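Local coordinates for protein probable L,D-transpeptidase 3 (PDB 6D4K) that is a probable L,D-transpeptidase of cell wall biogenesis that may anchor proteins to peptidoglycan and is covalently modified by the beta-lactam faropenem, at residues 77-80 and 86-89; 98-103 and 109-114; 147-152 and 157-162. One frame throughout, in Å; residues are numbered along the deposited sequence.

Running from the N terminus, the chain first closes contact 1, a beta hairpin whose arms 77-80 and 86-89 belong to a four-stranded antiparallel sheet of the bacterial Ig domain. Strand 99-104 follows strand 85-90 and opens contact 2, a second hairpin, 98-103 with 109-114, in a separate mixed sheet that holds strands 38-39 and 68-71 as well; the two contact centres are 18 Å apart. The chain then enters the catalytic domain, where contact 3 closes a short loop between 147-152 and 157-162, about 17 Å from contact 2 at the nearest atoms. All three lie in series, with none nested or crossed, and contact 3 sits across the chain's centre from the other two.

Contact 1: residues 77-80 and 86-89; sequences KFEW and VQWV
Phe78 and Trp88 meet as a T-shaped pair on one face of a beta hairpin whose strand 76-80 is the edge of the antiparallel sheet of the bacterial Ig domain, with 85-90 next inside it. The indole presents its edge: Trp88 CD1 sits over the centre of the Phe78 ring, 3.6 Å from Phe78 CZ, and the planes stand at 65°. On the same face the CG2 methyl of Val86, anti to its own backbone N, drops over the five-membered ring of Trp80 in a CH-pi contact only 8° off the ring normal. That methyl also reaches Phe78 CD1 at 3.7 Å, so Val86 CG2 touches both Trp80 and Phe78. Helix 59-65 packs against this face, and its Glu63 accepts a hydrogen bond from Trp80 NE1.

Backbone pairs Lys77-Val89 and Glu79-Gln87 are each doubly hydrogen-bonded and carry their side chains on the other face. There Lys77 NZ makes a salt bridge with Asp91, just beyond the partner strand, while Glu79 and Gln87 run side by side. Val89 CG2 lies 3.7 Å from Glu79 CD. The Gln87 amide donates within its own plane, NE2 to Glu79 OE1 at 3.0 Å, but meets that oxygen from above the carboxylate, 36° out of its plane.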
loop_
_atom_site.group_PDB
_atom_site.type_symbol
_atom_site.label_atom_id
_atom_site.label_comp_id
_atom_site.label_asym_id
_atom_site.label_seq_id
_atom_site.Cartn_x
_atom_site.Cartn_y
_atom_site.Cartn_z
ATOM N N LYS A 77 13.785 7.435 -6.707
ATOM C CA LYS A 77 14.927 6.790 -6.072
ATOM C C LYS A 77 14.876 5.287 -6.317
ATOM O O LYS A 77 13.812 4.678 -6.221
ATOM C CB LYS A 77 14.926 7.054 -4.561
ATOM C CG LYS A 77 15.173 8.507 -4.178
ATOM C CD LYS A 77 14.810 8.769 -2.722
ATOM C CE LYS A 77 15.127 10.204 -2.329
ATOM N NZ LYS A 77 14.221 11.142 -3.034
ATOM N N PHE A 78 16.034 4.690 -6.590
ATOM C CA PHE A 78 16.123 3.254 -6.804
ATOM C C PHE A 78 16.262 2.507 -5.482
ATOM O O PHE A 78 17.014 2.921 -4.593
ATOM C CB PHE A 78 17.327 2.910 -7.683
ATOM C CG PHE A 78 17.131 3.213 -9.145
ATOM C CD1 PHE A 78 16.270 2.447 -9.924
ATOM C CD2 PHE A 78 17.824 4.256 -9.751
ATOM C CE1 PHE A 78 16.116 2.712 -11.277
ATOM C CE2 PHE A 78 17.660 4.533 -11.099
ATOM C CZ PHE A 78 16.812 3.757 -11.868
ATOM N N GLU A 79 15.530 1.397 -5.366
ATOM C CA GLU A 79 15.652 0.470 -4.245
ATOM C C GLU A 79 15.758 -0.935 -4.812
ATOM O O GLU A 79 14.916 -1.344 -5.614
ATOM C CB GLU A 79 14.414 0.522 -3.343
ATOM C CG GLU A 79 14.045 1.881 -2.799
ATOM C CD GLU A 79 12.787 1.823 -1.952
ATOM O OE1 GLU A 79 12.030 0.829 -2.069
ATOM O OE2 GLU A 79 12.562 2.767 -1.163
ATOM N N TRP A 80 16.777 -1.677 -4.400
ATOM C CA TRP A 80 16.961 -3.039 -4.880
ATOM C C TRP A 80 16.122 -3.996 -4.038
ATOM O O TRP A 80 16.287 -4.066 -2.817
ATOM C CB TRP A 80 18.449 -3.410 -4.885
ATOM C CG TRP A 80 19.151 -2.690 -5.994
ATOM C CD1 TRP A 80 19.583 -1.402 -5.982
ATOM C CD2 TRP A 80 19.435 -3.204 -7.300
ATOM N NE1 TRP A 80 20.137 -1.076 -7.200
ATOM C CE2 TRP A 80 20.062 -2.168 -8.027
ATOM C CE3 TRP A 80 19.217 -4.441 -7.925
ATOM C CZ2 TRP A 80 20.474 -2.322 -9.352
ATOM C CZ3 TRP A 80 19.650 -4.614 -9.226
ATOM C CH2 TRP A 80 20.252 -3.546 -9.941
ATOM N N VAL A 86 15.187 -4.170 -9.388
ATOM C CA VAL A 86 15.312 -2.838 -8.807
ATOM C C VAL A 86 14.019 -2.082 -9.079
ATOM O O VAL A 86 13.469 -2.142 -10.183
ATOM C CB VAL A 86 16.566 -2.054 -9.285
ATOM C CG1 VAL A 86 16.476 -1.657 -10.765
ATOM C CG2 VAL A 86 16.831 -0.833 -8.392
ATOM N N GLN A 87 13.510 -1.394 -8.072
ATOM C CA GLN A 87 12.334 -0.570 -8.279
ATOM C C GLN A 87 12.698 0.895 -8.139
ATOM O O GLN A 87 13.575 1.261 -7.349
ATOM C CB GLN A 87 11.184 -0.923 -7.339
ATOM C CG GLN A 87 11.287 -0.445 -5.925
ATOM C CD GLN A 87 10.027 -0.742 -5.165
ATOM O OE1 GLN A 87 9.081 -1.298 -5.723
ATOM N NE2 GLN A 87 10.010 -0.406 -3.884
ATOM N N TRP A 88 12.031 1.719 -8.926
ATOM C CA TRP A 88 12.243 3.160 -8.918
ATOM C C TRP A 88 10.988 3.761 -8.306
ATOM O O TRP A 88 9.893 3.631 -8.863
ATOM C CB TRP A 88 12.474 3.616 -10.349
ATOM C CG TRP A 88 12.818 5.052 -10.535
ATOM C CD1 TRP A 88 14.067 5.622 -10.488
ATOM C CD2 TRP A 88 11.914 6.105 -10.879
ATOM N NE1 TRP A 88 13.985 6.973 -10.772
ATOM C CE2 TRP A 88 12.670 7.291 -11.002
ATOM C CE3 TRP A 88 10.530 6.165 -11.071
ATOM C CZ2 TRP A 88 12.087 8.507 -11.342
ATOM C CZ3 TRP A 88 9.954 7.380 -11.391
ATOM C CH2 TRP A 88 10.736 8.539 -11.523
ATOM N N VAL A 89 11.146 4.378 -7.144
ATOM C CA VAL A 89 10.037 4.901 -6.353
ATOM C C VAL A 89 9.897 6.381 -6.678
ATOM O O VAL A 89 10.819 7.158 -6.378
ATOM C CB VAL A 89 10.310 4.695 -4.855
ATOM C CG1 VAL A 89 9.207 5.319 -4.006
ATOM C CG2 VAL A 89 10.501 3.199 -4.559
#

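Contact 2: residues 98-103 and 109-114; sequences STVELS and SDFKTG
An antiparallel beta hairpin, strands 99-104 and 107-113, brings Val100 against Phe111 as a hydrogen-bonded pair. Val100 CB stands over one face of the Phe111 ring, toward its rim, 3.8 Å from the centroid and 20° off the normal, a CH-pi contact. The ring gets there because Phe111 CG stands between the backbone N and the carbonyl carbon (chi1 64°), which swings the phenyl back toward the partner strand. Leu102 CD2 comes to the ring's edge, 3.9 Å from Phe111 CE2, so one aromatic is bordered by two aliphatic neighbours of the facing strand. Trp94 packs edge-to-face with Phe111 and also touches Val100.

The hairpin forms the middle of a mixed sheet in the Ig-like domain: strand 68-71 pairs with the outer side of 99-104, and strand 38-39 runs parallel to 107-113. Reciprocal backbone bonds join Val100 to Phe111 and Leu102 to Ser109. On the opposite face, Lys112 bends along Thr99, its CD 3.6 Å from Thr99 OG1.

At the open end, the hydroxyl of Thr113 joins in: Thr113 OG1 accepts the N-H of Ser98 at 3.0 Å and also bonds to Pro95 O, while Thr113 N donates to Ser98 O at 2.8 Å.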
loop_
_atom_site.group_PDB
_atom_site.type_symbol
_atom_site.label_atom_id
_atom_site.label_comp_id
_atom_site.label_asym_id
_atom_site.label_seq_id
_atom_site.Cartn_x
_atom_site.Cartn_y
_atom_site.Cartn_z
ATOM N N SER A 98 -4.543 9.694 -16.088
ATOM C CA SER A 98 -3.608 10.136 -17.112
ATOM C C SER A 98 -2.938 8.950 -17.790
ATOM O O SER A 98 -2.955 7.825 -17.290
ATOM C CB SER A 98 -2.503 11.005 -16.505
ATOM O OG SER A 98 -3.046 12.180 -15.932
ATOM N N THR A 99 -2.311 9.233 -18.924
ATOM C CA THR A 99 -1.375 8.317 -19.560
ATOM C C THR A 99 0.030 8.819 -19.258
ATOM O O THR A 99 0.360 9.964 -19.578
ATOM C CB THR A 99 -1.614 8.260 -21.069
ATOM O OG1 THR A 99 -2.928 7.753 -21.323
ATOM C CG2 THR A 99 -0.593 7.358 -21.746
ATOM N N VAL A 100 0.837 7.990 -18.611
ATOM C CA VAL A 100 2.222 8.313 -18.301
ATOM C C VAL A 100 3.093 7.612 -19.328
ATOM O O VAL A 100 3.000 6.395 -19.503
ATOM C CB VAL A 100 2.600 7.870 -16.875
ATOM C CG1 VAL A 100 4.075 8.154 -16.613
ATOM C CG2 VAL A 100 1.727 8.574 -15.836
ATOM N N GLU A 101 3.907 8.378 -20.047
ATOM C CA GLU A 101 4.894 7.781 -20.932
ATOM C C GLU A 101 6.123 7.400 -20.127
ATOM O O GLU A 101 6.553 8.133 -19.233
ATOM C CB GLU A 101 5.280 8.740 -22.053
ATOM C CG GLU A 101 4.100 9.193 -22.880
ATOM C CD GLU A 101 4.527 9.981 -24.096
ATOM O OE1 GLU A 101 5.352 9.457 -24.875
ATOM O OE2 GLU A 101 4.049 11.123 -24.269
ATOM N N LEU A 102 6.698 6.255 -20.453
ATOM C CA LEU A 102 7.780 5.707 -19.660
ATOM C C LEU A 102 8.876 5.211 -20.590
ATOM O O LEU A 102 8.606 4.454 -21.528
ATOM C CB LEU A 102 7.230 4.570 -18.795
ATOM C CG LEU A 102 8.128 3.943 -17.756
ATOM C CD1 LEU A 102 8.595 4.981 -16.749
ATOM C CD2 LEU A 102 7.350 2.870 -17.054
ATOM N N SER A 103 10.107 5.649 -20.344
ATOM C CA SER A 103 11.281 5.052 -20.967
ATOM C C SER A 103 12.166 4.493 -19.866
ATOM O O SER A 103 12.397 5.154 -18.847
ATOM C CB SER A 103 12.047 6.067 -21.824
ATOM O OG SER A 103 11.306 6.406 -22.988
ATOM N N SER A 109 7.600 2.676 -23.203
ATOM C CA SER A 109 6.354 2.077 -22.759
ATOM C C SER A 109 5.419 3.193 -22.319
ATOM O O SER A 109 5.758 4.383 -22.363
ATOM C CB SER A 109 6.604 1.097 -21.606
ATOM O OG SER A 109 5.512 0.213 -21.433
ATOM N N ASP A 110 4.234 2.798 -21.889
ATOM C CA ASP A 110 3.324 3.737 -21.258
ATOM C C ASP A 110 2.381 2.961 -20.360
ATOM O O ASP A 110 2.230 1.746 -20.484
ATOM C CB ASP A 110 2.557 4.603 -22.274
ATOM C CG ASP A 110 1.641 3.794 -23.199
ATOM O OD1 ASP A 110 0.973 2.837 -22.752
ATOM O OD2 ASP A 110 1.576 4.142 -24.398
ATOM N N PHE A 111 1.743 3.686 -19.462
ATOM C CA PHE A 111 0.751 3.094 -18.590
ATOM C C PHE A 111 -0.268 4.168 -18.271
ATOM O O PHE A 111 -0.095 5.326 -18.633
ATOM C CB PHE A 111 1.380 2.440 -17.355
ATOM C CG PHE A 111 2.082 3.403 -16.433
ATOM C CD1 PHE A 111 1.378 4.037 -15.412
ATOM C CD2 PHE A 111 3.445 3.648 -16.564
ATOM C CE1 PHE A 111 2.023 4.892 -14.526
ATOM C CE2 PHE A 111 4.099 4.515 -15.689
ATOM C CZ PHE A 111 3.384 5.137 -14.661
ATOM N N LYS A 112 -1.336 3.779 -17.606
ATOM C CA LYS A 112 -2.421 4.678 -17.264
ATOM C C LYS A 112 -2.615 4.687 -15.763
ATOM O O LYS A 112 -2.430 3.671 -15.090
ATOM C CB LYS A 112 -3.728 4.253 -17.944
ATOM C CG LYS A 112 -3.581 4.278 -19.464
ATOM C CD LYS A 112 -4.787 4.885 -20.165
ATOM C CE LYS A 112 -5.068 4.194 -21.484
ATOM N NZ LYS A 112 -3.843 4.045 -22.319
ATOM N N THR A 113 -3.013 5.840 -15.246
ATOM C CA THR A 113 -3.376 5.953 -13.848
ATOM C C THR A 113 -4.887 6.115 -13.722
ATOM O O THR A 113 -5.522 6.775 -14.556
ATOM C CB THR A 113 -2.676 7.138 -13.186
ATOM O OG1 THR A 113 -2.920 8.323 -13.950
ATOM C CG2 THR A 113 -1.171 6.885 -13.107
ATOM N N GLY A 114 -5.456 5.507 -12.683
ATOM C CA GLY A 114 -6.840 5.738 -12.341
ATOM C C GLY A 114 -6.972 6.948 -11.433
ATOM O O GLY A 114 -6.134 7.865 -11.459
#

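Contact 3: residues 147-152 and 157-162; sequences HHRVHF and VMPASM
Phe152 and Pro159 come at each other from opposite directions, with Phe152 CE2 3.2 Å from Pro159 CG. The proline ring is met by the CD2-CE2 side of the phenyl, and Pro159 N lies in the plane of the aromatic ring at its edge. Val157 crosses Phe152 at about a right angle: its CG1 methyl, anti to the backbone N (chi1 180°), reaches Phe152 CD2 at 3.8 Å. Val150 adds a third apolar surface. Its CG1 slides past Pro159 CG at 4.0 Å and also stands over one face of the Phe152 ring, toward the rim, so that the phenyl is touched by Val150 from its own segment as well as by Val157 and Pro159 from the other.

Water supplies the polar link between the two backbones. One molecule accepts from Phe152 N and donates to Val157 O, 3.0 Å from each, and so bridges main chains too far apart for a direct bond. A second water donates to Pro159 O at 2.6 Å and is only weakly held by Arg149 NH1. The guanidinium is poorly ordered, and its exact place beside the proline is doubtful.

Further out, within the loop His151 ND1 donates to Arg149 O at 2.9 Å, from above the carbonyl plane. On the strand side, Met158 points away from the loop and packs on Trp246 of helix 241-250, while its backbone bonds to Phe128 of strand 127-132. Thr127 of that strand touches both Phe152 and Val157. The whole is a loop folded back through an apolar cluster onto strand 157-159, part of the mixed sheet of the YkuD-type L,D-transpeptidase catalytic domain.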
loop_
_atom_site.group_PDB
_atom_site.type_symbol
_atom_site.label_atom_id
_atom_site.label_comp_id
_atom_site.label_asym_id
_atom_site.label_seq_id
_atom_site.Cartn_x
_atom_site.Cartn_y
_atom_site.Cartn_z
ATOM N N HIS A 147 -25.196 -2.277 18.383
ATOM C CA HIS A 147 -25.855 -1.401 19.344
ATOM C C HIS A 147 -25.603 0.055 18.983
ATOM O O HIS A 147 -26.520 0.884 19.023
ATOM C CB HIS A 147 -25.364 -1.703 20.760
ATOM N N HIS A 148 -24.362 0.371 18.610
ATOM C CA HIS A 148 -23.927 1.657 18.082
ATOM C C HIS A 148 -22.413 1.620 17.986
ATOM O O HIS A 148 -21.785 0.650 18.430
ATOM C CB HIS A 148 -24.355 2.822 18.975
ATOM N N ARG A 149 -21.814 2.673 17.437
ATOM C CA ARG A 149 -20.379 2.626 17.226
ATOM C C ARG A 149 -19.889 4.028 16.879
ATOM O O ARG A 149 -20.669 4.898 16.481
ATOM C CB ARG A 149 -20.076 1.593 16.138
ATOM C CG ARG A 149 -18.714 0.981 16.240
ATOM C CD ARG A 149 -18.161 0.798 14.857
ATOM N NE ARG A 149 -17.539 2.059 14.520
ATOM C CZ ARG A 149 -16.740 2.280 13.498
ATOM N NH1 ARG A 149 -16.428 1.335 12.634
ATOM N NH2 ARG A 149 -16.252 3.493 13.310
ATOM N N VAL A 150 -18.590 4.255 17.088
ATOM C CA VAL A 150 -17.999 5.547 16.758
ATOM C C VAL A 150 -18.133 5.784 15.262
ATOM O O VAL A 150 -17.763 4.930 14.447
ATOM C CB VAL A 150 -16.526 5.603 17.197
ATOM C CG1 VAL A 150 -15.833 6.830 16.602
ATOM C CG2 VAL A 150 -16.414 5.613 18.716
ATOM N N HIS A 151 -18.699 6.929 14.892
ATOM C CA HIS A 151 -18.600 7.400 13.516
ATOM C C HIS A 151 -18.557 8.918 13.524
ATOM O O HIS A 151 -19.213 9.567 14.345
ATOM C CB HIS A 151 -19.688 6.850 12.580
ATOM C CG HIS A 151 -21.078 7.019 13.095
ATOM N ND1 HIS A 151 -21.579 6.268 14.135
ATOM C CD2 HIS A 151 -22.080 7.840 12.703
ATOM C CE1 HIS A 151 -22.831 6.624 14.367
ATOM N NE2 HIS A 151 -23.158 7.579 13.515
ATOM N N PHE A 152 -17.771 9.473 12.608
ATOM C CA PHE A 152 -17.304 10.843 12.750
ATOM C C PHE A 152 -18.190 11.872 12.067
ATOM O O PHE A 152 -18.198 13.036 12.481
ATOM C CB PHE A 152 -15.859 10.949 12.260
ATOM C CG PHE A 152 -14.867 10.348 13.209
ATOM C CD1 PHE A 152 -14.594 10.957 14.421
ATOM C CD2 PHE A 152 -14.226 9.163 12.908
ATOM C CE1 PHE A 152 -13.685 10.399 15.307
ATOM C CE2 PHE A 152 -13.314 8.610 13.788
ATOM C CZ PHE A 152 -13.048 9.221 14.987
ATOM N N VAL A 157 -13.620 10.113 6.770
ATOM C CA VAL A 157 -12.860 9.870 7.989
ATOM C C VAL A 157 -13.402 8.597 8.625
ATOM O O VAL A 157 -14.524 8.572 9.142
ATOM C CB VAL A 157 -12.923 11.062 8.951
ATOM C CG1 VAL A 157 -12.114 10.763 10.213
ATOM C CG2 VAL A 157 -12.399 12.324 8.271
ATOM N N MET A 158 -12.601 7.536 8.580
ATOM C CA MET A 158 -12.971 6.231 9.094
ATOM C C MET A 158 -12.299 5.986 10.430
ATOM O O MET A 158 -11.114 6.300 10.611
ATOM C CB MET A 158 -12.524 5.123 8.143
ATOM C CG MET A 158 -13.051 5.233 6.732
ATOM S SD MET A 158 -12.359 3.933 5.700
ATOM C CE MET A 158 -13.371 4.030 4.221
ATOM N N PRO A 159 -13.022 5.431 11.388
ATOM C CA PRO A 159 -12.382 5.093 12.660
ATOM C C PRO A 159 -11.579 3.804 12.513
ATOM O O PRO A 159 -11.967 2.875 11.796
ATOM C CB PRO A 159 -13.557 5.010 13.648
ATOM C CG PRO A 159 -14.686 5.833 12.918
ATOM C CD PRO A 159 -14.486 5.427 11.491
ATOM N N ALA A 160 -10.397 3.812 13.113
ATOM C CA ALA A 160 -9.370 2.833 12.827
ATOM C C ALA A 160 -8.669 2.497 14.129
ATOM O O ALA A 160 -8.844 3.166 15.153
ATOM C CB ALA A 160 -8.351 3.370 11.811
ATOM N N SER A 161 -7.874 1.437 14.083
ATOM C CA SER A 161 -7.048 1.043 15.212
ATOM C C SER A 161 -5.715 0.597 14.642
ATOM O O SER A 161 -5.669 -0.325 13.822
ATOM C CB SER A 161 -7.707 -0.086 16.009
ATOM O OG SER A 161 -7.016 -0.323 17.219
ATOM N N MET A 162 -4.651 1.278 15.035
ATOM C CA MET A 162 -3.310 0.947 14.599
ATOM C C MET A 162 -2.643 0.054 15.648
ATOM O O MET A 162 -3.297 -0.488 16.545
ATOM C CB MET A 162 -2.542 2.234 14.287
ATOM C CG MET A 162 -2.669 2.702 12.836
ATOM S SD MET A 162 -4.348 3.084 12.263
ATOM C CE MET A 162 -4.763 4.489 13.291
HETATM O O HOH W 1 -13.844 1.653 10.514
HETATM O O HOH W 2 -16.913 7.485 10.512
#